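Local coordinates for hypothetical conserved protein TTC0263 (Thermus thermophilus, PDB 2PL2) that is of unknown function but is built from tetratricopeptide repeats, a helical scaffold that in many relatives mediates protein-protein interactions, at residues D22-L25 and T26-R30; L9-G12 and V13-Y16; W44-R47 and T48-K51. All coordinates share one frame; numbering follows the deposited sequence.

All three contacts are local, within one helix, between residues three or four apart, on helices that follow one another in the chain: contact 2 on 6-17, contact 1 on 21-32 and contact 3 on 39-51. Contact 3 is the most interior, its centre about 11 Å from the centre of the chain and four of its eight touching residues buried. Contact 1 lies farther out than contact 2, about 20 Å against 18 Å, yet has three buried residues to its two. Contact 2 sets long polar side chains on its outer surface. Contacts 1 and 3 share a threonine-to-carbonyl bond, on the exposed T26 and the buried T48; contact 1 pairs T26 and the exposed E29 with the buried ring of F28.

Contact 1. Residues D22-L25 and T26-R30; sequences DAAL and TLFER
T26 and A23 share the side-chain hydrogen bond of this helical segment, OG1 of T26 donating to O of A23 at 3.0 Å. The hydroxyl can reach back because chi1 of 70° sets OG1 between its own backbone N and carbonyl carbon, and it approaches tilted 35° from the plane of the A23 carbonyl. The same acceptor takes a weak backbone bond from N of L27 at 3.5 Å, so two donors grip one oxygen. CG2 of T26 lies 3.5 Å from O of D22, one turn earlier. Among the remaining i to i+4 backbone bonds, N of F28 meets O of A24 at 3.0 Å, whereas N of E29 makes only a weak bond to O of L25.

The segment belongs to helix 21-32, packed against both helix 6-17 and helix 39-51 in the antiparallel helix stack of a tetratricopeptide-repeat array. A23 and L27 lie against helix 6-17, while A24, L25 and F28 pack on helix 39-51.

The ring of F28 packs on the preceding turn. Its CG stands anti to the carbonyl carbon (chi1 -66°), which turns the ring back over that turn, and O of A24 lies over one ring face, 3.1 Å from CD2 of F28. The ring also meets the methyl of A24, with CE2 of F28 3.8 Å from CB of A24.

Where the helix surface begins, the exposed E29 passes L25 at a slant. The extended E29 chain brings OE2 to 3.6 Å from CG of L25, with CD2 of the same leucine equally close; this is van der Waals contact between a carboxylate and a branched apolar side chain. Nearer the backbone, CG of E29 approaches O of L25 to 3.0 Å.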
ATOM      1  N   ASP A  22      -7.151  -8.639  -0.471  1.00 31.42           N
ATOM      2  CA  ASP A  22      -6.904  -9.939  -1.079  1.00 31.33           C
ATOM      3  C   ASP A  22      -8.149 -10.808  -1.063  1.00 30.82           C
ATOM      4  O   ASP A  22      -8.419 -11.521  -2.023  1.00 33.53           O
ATOM      5  CB  ASP A  22      -5.756 -10.669  -0.376  1.00 31.94           C
ATOM      6  CG  ASP A  22      -4.413 -10.313  -0.961  1.00 34.89           C
ATOM      7  OD1 ASP A  22      -4.241 -10.458  -2.190  1.00 37.55           O
ATOM      8  OD2 ASP A  22      -3.526  -9.886  -0.197  1.00 39.87           O
ATOM      9  N   ALA A  23      -8.905 -10.761   0.025  1.00 29.62           N
ATOM     10  CA  ALA A  23     -10.135 -11.548   0.104  1.00 30.16           C
ATOM     11  C   ALA A  23     -11.208 -10.864  -0.737  1.00 30.38           C
ATOM     12  O   ALA A  23     -12.079 -11.523  -1.306  1.00 29.62           O
ATOM     13  CB  ALA A  23     -10.610 -11.670   1.555  1.00 27.72           C
ATOM     14  N   ALA A  24     -11.127  -9.538  -0.810  1.00 30.82           N
ATOM     15  CA  ALA A  24     -12.087  -8.744  -1.569  1.00 32.38           C
ATOM     16  C   ALA A  24     -12.000  -9.075  -3.060  1.00 32.22           C
ATOM     17  O   ALA A  24     -13.019  -9.277  -3.725  1.00 31.19           O
ATOM     18  CB  ALA A  24     -11.824  -7.249  -1.342  1.00 29.37           C
ATOM     19  N   LEU A  25     -10.769  -9.142  -3.562  1.00 32.58           N
ATOM     20  CA  LEU A  25     -10.505  -9.427  -4.968  1.00 33.41           C
ATOM     21  C   LEU A  25     -11.185 -10.700  -5.463  1.00 34.23           C
ATOM     22  O   LEU A  25     -11.890 -10.674  -6.467  1.00 33.48           O
ATOM     23  CB  LEU A  25      -9.004  -9.550  -5.210  1.00 33.45           C
ATOM     24  CG  LEU A  25      -8.651  -9.727  -6.690  1.00 33.99           C
ATOM     25  CD1 LEU A  25      -8.658  -8.346  -7.358  1.00 34.15           C
ATOM     26  CD2 LEU A  25      -7.288 -10.364  -6.836  1.00 31.13           C
ATOM     27  N   THR A  26     -10.975 -11.802  -4.748  1.00 33.53           N
ATOM     28  CA  THR A  26     -11.552 -13.082  -5.124  1.00 34.84           C
ATOM     29  C   THR A  26     -13.078 -13.066  -5.165  1.00 35.01           C
ATOM     30  O   THR A  26     -13.695 -13.716  -6.016  1.00 36.00           O
ATOM     31  CB  THR A  26     -11.062 -14.212  -4.176  1.00 37.10           C
ATOM     32  OG1 THR A  26     -11.636 -14.040  -2.878  1.00 41.18           O
ATOM     33  CG2 THR A  26      -9.546 -14.186  -4.052  1.00 35.14           C
ATOM     34  N   LEU A  27     -13.697 -12.320  -4.257  1.00 35.08           N
ATOM     35  CA  LEU A  27     -15.156 -12.236  -4.233  1.00 34.09           C
ATOM     36  C   LEU A  27     -15.668 -11.449  -5.431  1.00 35.03           C
ATOM     37  O   LEU A  27     -16.678 -11.801  -6.023  1.00 33.86           O
ATOM     38  CB  LEU A  27     -15.637 -11.582  -2.938  1.00 34.42           C
ATOM     39  CG  LEU A  27     -15.532 -12.462  -1.687  1.00 34.31           C
ATOM     40  CD1 LEU A  27     -15.724 -11.598  -0.452  1.00 33.38           C
ATOM     41  CD2 LEU A  27     -16.572 -13.570  -1.735  1.00 33.07           C
ATOM     42  N   PHE A  28     -14.961 -10.377  -5.778  1.00 34.73           N
ATOM     43  CA  PHE A  28     -15.339  -9.542  -6.913  1.00 34.98           C
ATOM     44  C   PHE A  28     -15.151 -10.295  -8.233  1.00 36.13           C
ATOM     45  O   PHE A  28     -15.784  -9.973  -9.244  1.00 36.01           O
ATOM     46  CB  PHE A  28     -14.517  -8.241  -6.925  1.00 31.60           C
ATOM     47  CG  PHE A  28     -14.813  -7.327  -5.768  1.00 30.39           C
ATOM     48  CD1 PHE A  28     -16.119  -7.185  -5.292  1.00 28.49           C
ATOM     49  CD2 PHE A  28     -13.796  -6.609  -5.148  1.00 28.32           C
ATOM     50  CE1 PHE A  28     -16.398  -6.350  -4.221  1.00 26.06           C
ATOM     51  CE2 PHE A  28     -14.074  -5.773  -4.080  1.00 25.77           C
ATOM     52  CZ  PHE A  28     -15.375  -5.645  -3.617  1.00 25.33           C
ATOM     53  N   GLU A  29     -14.265 -11.289  -8.221  1.00 36.34           N
ATOM     54  CA  GLU A  29     -14.026 -12.081  -9.408  1.00 35.98           C
ATOM     55  C   GLU A  29     -15.211 -13.029  -9.563  1.00 36.97           C
ATOM     56  O   GLU A  29     -15.745 -13.192 -10.660  1.00 38.02           O
ATOM     57  CB  GLU A  29     -12.684 -12.807  -9.287  1.00 33.73           C
ATOM     58  CG  GLU A  29     -11.536 -11.808  -9.217  1.00 30.12           C
ATOM     59  CD  GLU A  29     -10.173 -12.418  -8.951  1.00 32.08           C
ATOM     60  OE1 GLU A  29     -10.079 -13.369  -8.141  1.00 32.21           O
ATOM     61  OE2 GLU A  29      -9.183 -11.919  -9.534  1.00 30.11           O
ATOM     62  N   ARG A  30     -15.657 -13.617  -8.456  1.00 38.21           N
ATOM     63  CA  ARG A  30     -16.811 -14.509  -8.496  1.00 39.16           C
ATOM     64  C   ARG A  30     -18.053 -13.714  -8.911  1.00 38.65           C
ATOM     65  O   ARG A  30     -18.999 -14.263  -9.468  1.00 38.64           O
ATOM     66  CB  ARG A  30     -17.045 -15.136  -7.121  1.00 41.38           C
ATOM     67  CG  ARG A  30     -16.055 -16.232  -6.752  1.00 46.95           C
ATOM     68  CD  ARG A  30     -16.165 -16.609  -5.276  1.00 50.58           C
ATOM     69  NE  ARG A  30     -17.552 -16.851  -4.883  1.00 53.53           N
ATOM     70  CZ  ARG A  30     -17.952 -17.062  -3.631  1.00 54.08           C
ATOM     71  NH1 ARG A  30     -17.066 -17.066  -2.636  1.00 52.99           N
ATOM     72  NH2 ARG A  30     -19.242 -17.257  -3.373  1.00 52.83           N
TER

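Contact 2. Residues L9-G12 and V13-Y16; sequences LRLG and VQLY
In helix 6-17, the first helix of this tetratricopeptide-repeat array, residues 9-12 and 13-16 meet through i to i+4 backbone bonds, with R10 and Q14 on the exposed side and L11, V13, L15 and Y16 toward neighbouring helices. The bonding is uneven along the helix. N of L15 donates to O of L11 at 3.0 Å with an almost straight N-H...O angle of 178°, and N of Y16 reaches O of G12 at 2.9 Å. V13 N to L9 O is longer at 3.2 Å, and the bond from Q14 N to R10 O is weak.

On the exposed side, R10 and Q14 run at a slant to each other, the guanidinium and amide planes turned 55° apart. NE2 of Q14 lies at the edge of the R10 guanidinium, near its plane, 3.5 Å from NH1 of R10; both atoms are donors, so they are neighbours without a bond between them. Q14 also touches a molecule related by crystal packing. The other end of that amide contacts L11, OE1 of Q14 lying 3.6 Å from CD1 of L11, with the two side chains crossing at about a right angle.

Apolar contacts are looser: CG of L11 and CD1 of L15 are 4.2 Å apart. These two leucines face L27 of helix 21-32, and L15 also packs on S193 of the second subunit. G12 presents only backbone to the ring of F28, consistent with close approach of the two helices.

V13 puts CG2 beside its own backbone N and anti to its carbonyl carbon, which brings that methyl to 3.2 Å from O of L9. Further along, Y16 carries its hydroxyl to helix 39-51, where OH is hydrogen-bonded to NZ of K51.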
ATOM      1  N   LEU A   9     -20.851 -10.253  -4.298  1.00 36.17           N
ATOM      2  CA  LEU A   9     -20.594  -8.829  -4.490  1.00 34.92           C
ATOM      3  C   LEU A   9     -20.774  -8.045  -3.192  1.00 34.19           C
ATOM      4  O   LEU A   9     -19.963  -7.177  -2.862  1.00 32.27           O
ATOM      5  CB  LEU A   9     -21.525  -8.255  -5.565  1.00 35.32           C
ATOM      6  CG  LEU A   9     -21.437  -6.747  -5.846  1.00 35.95           C
ATOM      7  CD1 LEU A   9     -20.106  -6.391  -6.475  1.00 33.23           C
ATOM      8  CD2 LEU A   9     -22.575  -6.352  -6.777  1.00 35.03           C
ATOM      9  N   ARG A  10     -21.835  -8.361  -2.453  1.00 34.70           N
ATOM     10  CA  ARG A  10     -22.112  -7.671  -1.200  1.00 37.14           C
ATOM     11  C   ARG A  10     -21.052  -7.940  -0.141  1.00 37.44           C
ATOM     12  O   ARG A  10     -20.645  -7.029   0.582  1.00 37.29           O
ATOM     13  CB  ARG A  10     -23.496  -8.050  -0.651  1.00 38.22           C
ATOM     14  CG  ARG A  10     -23.858  -7.280   0.626  1.00 41.32           C
ATOM     15  CD  ARG A  10     -25.370  -7.197   0.906  1.00 42.95           C
ATOM     16  NE  ARG A  10     -25.999  -8.495   1.143  1.00 46.11           N
ATOM     17  CZ  ARG A  10     -25.588  -9.382   2.049  1.00 47.71           C
ATOM     18  NH1 ARG A  10     -24.535  -9.118   2.815  1.00 47.51           N
ATOM     19  NH2 ARG A  10     -26.235 -10.532   2.199  1.00 46.85           N
ATOM     20  N   LEU A  11     -20.601  -9.187  -0.055  1.00 37.44           N
ATOM     21  CA  LEU A  11     -19.584  -9.548   0.922  1.00 36.74           C
ATOM     22  C   LEU A  11     -18.264  -8.907   0.538  1.00 35.81           C
ATOM     23  O   LEU A  11     -17.478  -8.501   1.396  1.00 35.26           O
ATOM     24  CB  LEU A  11     -19.428 -11.069   0.995  1.00 39.07           C
ATOM     25  CG  LEU A  11     -18.435 -11.604   2.039  1.00 41.05           C
ATOM     26  CD1 LEU A  11     -18.785 -11.071   3.430  1.00 40.84           C
ATOM     27  CD2 LEU A  11     -18.464 -13.129   2.025  1.00 39.24           C
ATOM     28  N   GLY A  12     -18.028  -8.806  -0.760  1.00 33.10           N
ATOM     29  CA  GLY A  12     -16.797  -8.198  -1.212  1.00 30.92           C
ATOM     30  C   GLY A  12     -16.699  -6.751  -0.774  1.00 29.82           C
ATOM     31  O   GLY A  12     -15.640  -6.304  -0.336  1.00 30.74           O
ATOM     32  N   VAL A  13     -17.796  -6.007  -0.884  1.00 29.69           N
ATOM     33  CA  VAL A  13     -17.790  -4.592  -0.499  1.00 28.58           C
ATOM     34  C   VAL A  13     -17.523  -4.431   0.998  1.00 27.07           C
ATOM     35  O   VAL A  13     -16.860  -3.487   1.425  1.00 26.84           O
ATOM     36  CB  VAL A  13     -19.136  -3.893  -0.825  1.00 28.18           C
ATOM     37  CG1 VAL A  13     -19.036  -2.420  -0.504  1.00 24.15           C
ATOM     38  CG2 VAL A  13     -19.493  -4.090  -2.280  1.00 25.98           C
ATOM     39  N   GLN A  14     -18.053  -5.353   1.792  1.00 27.05           N
ATOM     40  CA  GLN A  14     -17.863  -5.312   3.240  1.00 27.02           C
ATOM     41  C   GLN A  14     -16.389  -5.556   3.561  1.00 27.49           C
ATOM     42  O   GLN A  14     -15.757  -4.752   4.246  1.00 28.70           O
ATOM     43  CB  GLN A  14     -18.787  -6.346   3.902  1.00 24.86           C
ATOM     44  CG  GLN A  14     -20.252  -6.118   3.491  1.00 25.09           C
ATOM     45  CD  GLN A  14     -21.241  -7.123   4.049  1.00 28.68           C
ATOM     46  OE1 GLN A  14     -20.928  -8.296   4.246  1.00 28.46           O
ATOM     47  NE2 GLN A  14     -22.469  -6.665   4.274  1.00 30.09           N
ATOM     48  N   LEU A  15     -15.832  -6.640   3.028  1.00 28.33           N
ATOM     49  CA  LEU A  15     -14.425  -6.965   3.257  1.00 28.02           C
ATOM     50  C   LEU A  15     -13.526  -5.852   2.768  1.00 27.97           C
ATOM     51  O   LEU A  15     -12.466  -5.613   3.347  1.00 27.60           O
ATOM     52  CB  LEU A  15     -14.046  -8.271   2.548  1.00 28.43           C
ATOM     53  CG  LEU A  15     -14.483  -9.558   3.255  1.00 29.70           C
ATOM     54  CD1 LEU A  15     -14.337 -10.728   2.324  1.00 31.69           C
ATOM     55  CD2 LEU A  15     -13.640  -9.775   4.499  1.00 30.95           C
ATOM     56  N   TYR A  16     -13.931  -5.175   1.696  1.00 27.25           N
ATOM     57  CA  TYR A  16     -13.103  -4.100   1.180  1.00 26.66           C
ATOM     58  C   TYR A  16     -13.049  -3.016   2.238  1.00 26.63           C
ATOM     59  O   TYR A  16     -11.983  -2.511   2.554  1.00 27.05           O
ATOM     60  CB  TYR A  16     -13.664  -3.532  -0.138  1.00 27.80           C
ATOM     61  CG  TYR A  16     -12.881  -2.337  -0.663  1.00 27.73           C
ATOM     62  CD1 TYR A  16     -11.745  -2.503  -1.455  1.00 29.89           C
ATOM     63  CD2 TYR A  16     -13.232  -1.045  -0.298  1.00 29.03           C
ATOM     64  CE1 TYR A  16     -10.979  -1.398  -1.867  1.00 30.04           C
ATOM     65  CE2 TYR A  16     -12.476   0.057  -0.698  1.00 29.14           C
ATOM     66  CZ  TYR A  16     -11.354  -0.125  -1.474  1.00 30.15           C
ATOM     67  OH  TYR A  16     -10.604   0.973  -1.823  1.00 30.98           O
TER

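Contact 3. Residues W44-R47 and T48-K51; sequences WLAR and TQLK
T48 binds the carbonyl of W44 twice in helix 39-51 of the tetratricopeptide-repeat array: T48 N to W44 O measures 2.9 Å, and T48 OG1 to W44 O measures 2.8 Å. The two donors come from opposite faces of the W44 carbonyl plane, with OG1 standing 38° out of it, off the lone pairs. A chi1 of -49° places OG1 beside the backbone N, within reach of the carbonyl one turn back. This buried threonine hydroxyl is thereby satisfied inside its own helix, as serine and threonine hydroxyls in helices often are.

The backbone bonds continue from Q49 N to L45 O at 2.9 Å, with the donor in the carbonyl plane, and from L50 N to A46 O at 3.0 Å. K51 N to R47 O is longer, 3.3 Å.

Outside the two segments, helix 39-51 has neighbours on several sides. The W44 ring meets that of F28 with planes about 20° apart and makes an edge-to-face contact with Y16, while Q49 faces helix 55-68 and L50 faces helix 73-88.

Within the helix, L45 and Q49 pass at an angle. The extended Q49 chain starts with CG at 3.0 Å from O of L45. L50 folds similarly against the backbone, its CG 3.6 Å from O of A46, and CG of K51 touches O of R47 at 3.6 Å.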
ATOM      1  N   TRP A  44     -15.390  -2.089  -8.301  1.00 26.81           N
ATOM      2  CA  TRP A  44     -14.841  -2.559  -7.037  1.00 28.88           C
ATOM      3  C   TRP A  44     -13.598  -3.405  -7.260  1.00 30.79           C
ATOM      4  O   TRP A  44     -12.618  -3.281  -6.524  1.00 31.35           O
ATOM      5  CB  TRP A  44     -15.888  -3.341  -6.257  1.00 28.19           C
ATOM      6  CG  TRP A  44     -16.849  -2.447  -5.560  1.00 31.46           C
ATOM      7  CD1 TRP A  44     -18.177  -2.285  -5.835  1.00 31.41           C
ATOM      8  CD2 TRP A  44     -16.550  -1.543  -4.486  1.00 31.49           C
ATOM      9  NE1 TRP A  44     -18.723  -1.334  -4.999  1.00 31.49           N
ATOM     10  CE2 TRP A  44     -17.746  -0.864  -4.167  1.00 31.74           C
ATOM     11  CE3 TRP A  44     -15.388  -1.244  -3.771  1.00 30.46           C
ATOM     12  CZ2 TRP A  44     -17.806   0.101  -3.157  1.00 31.73           C
ATOM     13  CZ3 TRP A  44     -15.451  -0.281  -2.768  1.00 31.53           C
ATOM     14  CH2 TRP A  44     -16.650   0.380  -2.472  1.00 30.86           C
ATOM     15  N   LEU A  45     -13.643  -4.255  -8.281  1.00 30.87           N
ATOM     16  CA  LEU A  45     -12.511  -5.097  -8.628  1.00 31.27           C
ATOM     17  C   LEU A  45     -11.305  -4.204  -8.877  1.00 31.22           C
ATOM     18  O   LEU A  45     -10.229  -4.425  -8.324  1.00 31.85           O
ATOM     19  CB  LEU A  45     -12.808  -5.900  -9.896  1.00 33.28           C
ATOM     20  CG  LEU A  45     -11.598  -6.649 -10.464  1.00 34.87           C
ATOM     21  CD1 LEU A  45     -11.242  -7.811  -9.555  1.00 34.29           C
ATOM     22  CD2 LEU A  45     -11.910  -7.145 -11.870  1.00 34.67           C
ATOM     23  N   ALA A  46     -11.491  -3.199  -9.723  1.00 30.97           N
ATOM     24  CA  ALA A  46     -10.426  -2.268 -10.049  1.00 30.08           C
ATOM     25  C   ALA A  46      -9.905  -1.565  -8.797  1.00 29.18           C
ATOM     26  O   ALA A  46      -8.699  -1.415  -8.625  1.00 27.67           O
ATOM     27  CB  ALA A  46     -10.925  -1.238 -11.062  1.00 29.18           C
ATOM     28  N   ARG A  47     -10.817  -1.118  -7.935  1.00 30.17           N
ATOM     29  CA  ARG A  47     -10.430  -0.429  -6.708  1.00 30.50           C
ATOM     30  C   ARG A  47      -9.550  -1.338  -5.871  1.00 29.52           C
ATOM     31  O   ARG A  47      -8.523  -0.914  -5.336  1.00 28.43           O
ATOM     32  CB  ARG A  47     -11.657  -0.015  -5.897  1.00 31.71           C
ATOM     33  CG  ARG A  47     -12.294   1.288  -6.339  1.00 36.04           C
ATOM     34  CD  ARG A  47     -13.298   1.774  -5.309  1.00 39.14           C
ATOM     35  NE  ARG A  47     -12.675   2.462  -4.175  1.00 41.91           N
ATOM     36  CZ  ARG A  47     -13.333   2.855  -3.086  1.00 42.20           C
ATOM     37  NH1 ARG A  47     -14.636   2.622  -2.983  1.00 41.57           N
ATOM     38  NH2 ARG A  47     -12.696   3.479  -2.101  1.00 41.74           N
ATOM     39  N   THR A  48      -9.954  -2.595  -5.768  1.00 29.09           N
ATOM     40  CA  THR A  48      -9.196  -3.570  -5.006  1.00 30.69           C
ATOM     41  C   THR A  48      -7.824  -3.838  -5.647  1.00 33.20           C
ATOM     42  O   THR A  48      -6.841  -4.062  -4.941  1.00 35.51           O
ATOM     43  CB  THR A  48      -9.976  -4.873  -4.893  1.00 29.21           C
ATOM     44  OG1 THR A  48     -11.315  -4.583  -4.468  1.00 25.16           O
ATOM     45  CG2 THR A  48      -9.312  -5.799  -3.881  1.00 30.23           C
ATOM     46  N   GLN A  49      -7.760  -3.797  -6.976  1.00 32.84           N
ATOM     47  CA  GLN A  49      -6.508  -4.020  -7.690  1.00 32.23           C
ATOM     48  C   GLN A  49      -5.508  -2.901  -7.415  1.00 34.72           C
ATOM     49  O   GLN A  49      -4.309  -3.145  -7.290  1.00 34.72           O
ATOM     50  CB  GLN A  49      -6.771  -4.125  -9.198  1.00 32.49           C
ATOM     51  CG  GLN A  49      -7.637  -5.325  -9.593  1.00 31.63           C
ATOM     52  CD  GLN A  49      -7.890  -5.413 -11.081  1.00 32.12           C
ATOM     53  OE1 GLN A  49      -8.305  -4.437 -11.704  1.00 33.28           O
ATOM     54  NE2 GLN A  49      -7.656  -6.588 -11.660  1.00 31.50           N
ATOM     55  N   LEU A  50      -5.998  -1.667  -7.328  1.00 36.56           N
ATOM     56  CA  LEU A  50      -5.123  -0.530  -7.051  1.00 36.94           C
ATOM     57  C   LEU A  50      -4.498  -0.736  -5.668  1.00 38.16           C
ATOM     58  O   LEU A  50      -3.303  -0.523  -5.482  1.00 37.99           O
ATOM     59  CB  LEU A  50      -5.921   0.782  -7.080  1.00 36.36           C
ATOM     60  CG  LEU A  50      -6.384   1.356  -8.427  1.00 36.31           C
ATOM     61  CD1 LEU A  50      -7.529   2.332  -8.202  1.00 35.63           C
ATOM     62  CD2 LEU A  50      -5.220   2.046  -9.131  1.00 36.20           C
ATOM     63  N   LYS A  51      -5.319  -1.159  -4.707  1.00 38.10           N
ATOM     64  CA  LYS A  51      -4.864  -1.410  -3.343  1.00 36.95           C
ATOM     65  C   LYS A  51      -3.827  -2.526  -3.321  1.00 35.86           C
ATOM     66  O   LYS A  51      -2.852  -2.458  -2.585  1.00 36.16           O
ATOM     67  CB  LYS A  51      -6.051  -1.786  -2.440  1.00 37.26           C
ATOM     68  CG  LYS A  51      -6.958  -0.623  -2.093  1.00 35.94           C
ATOM     69  CD  LYS A  51      -6.220   0.408  -1.232  1.00 34.31           C
ATOM     70  CE  LYS A  51      -6.917   1.772  -1.233  1.00 37.39           C
ATOM     71  NZ  LYS A  51      -8.343   1.725  -0.786  1.00 38.38           N
TER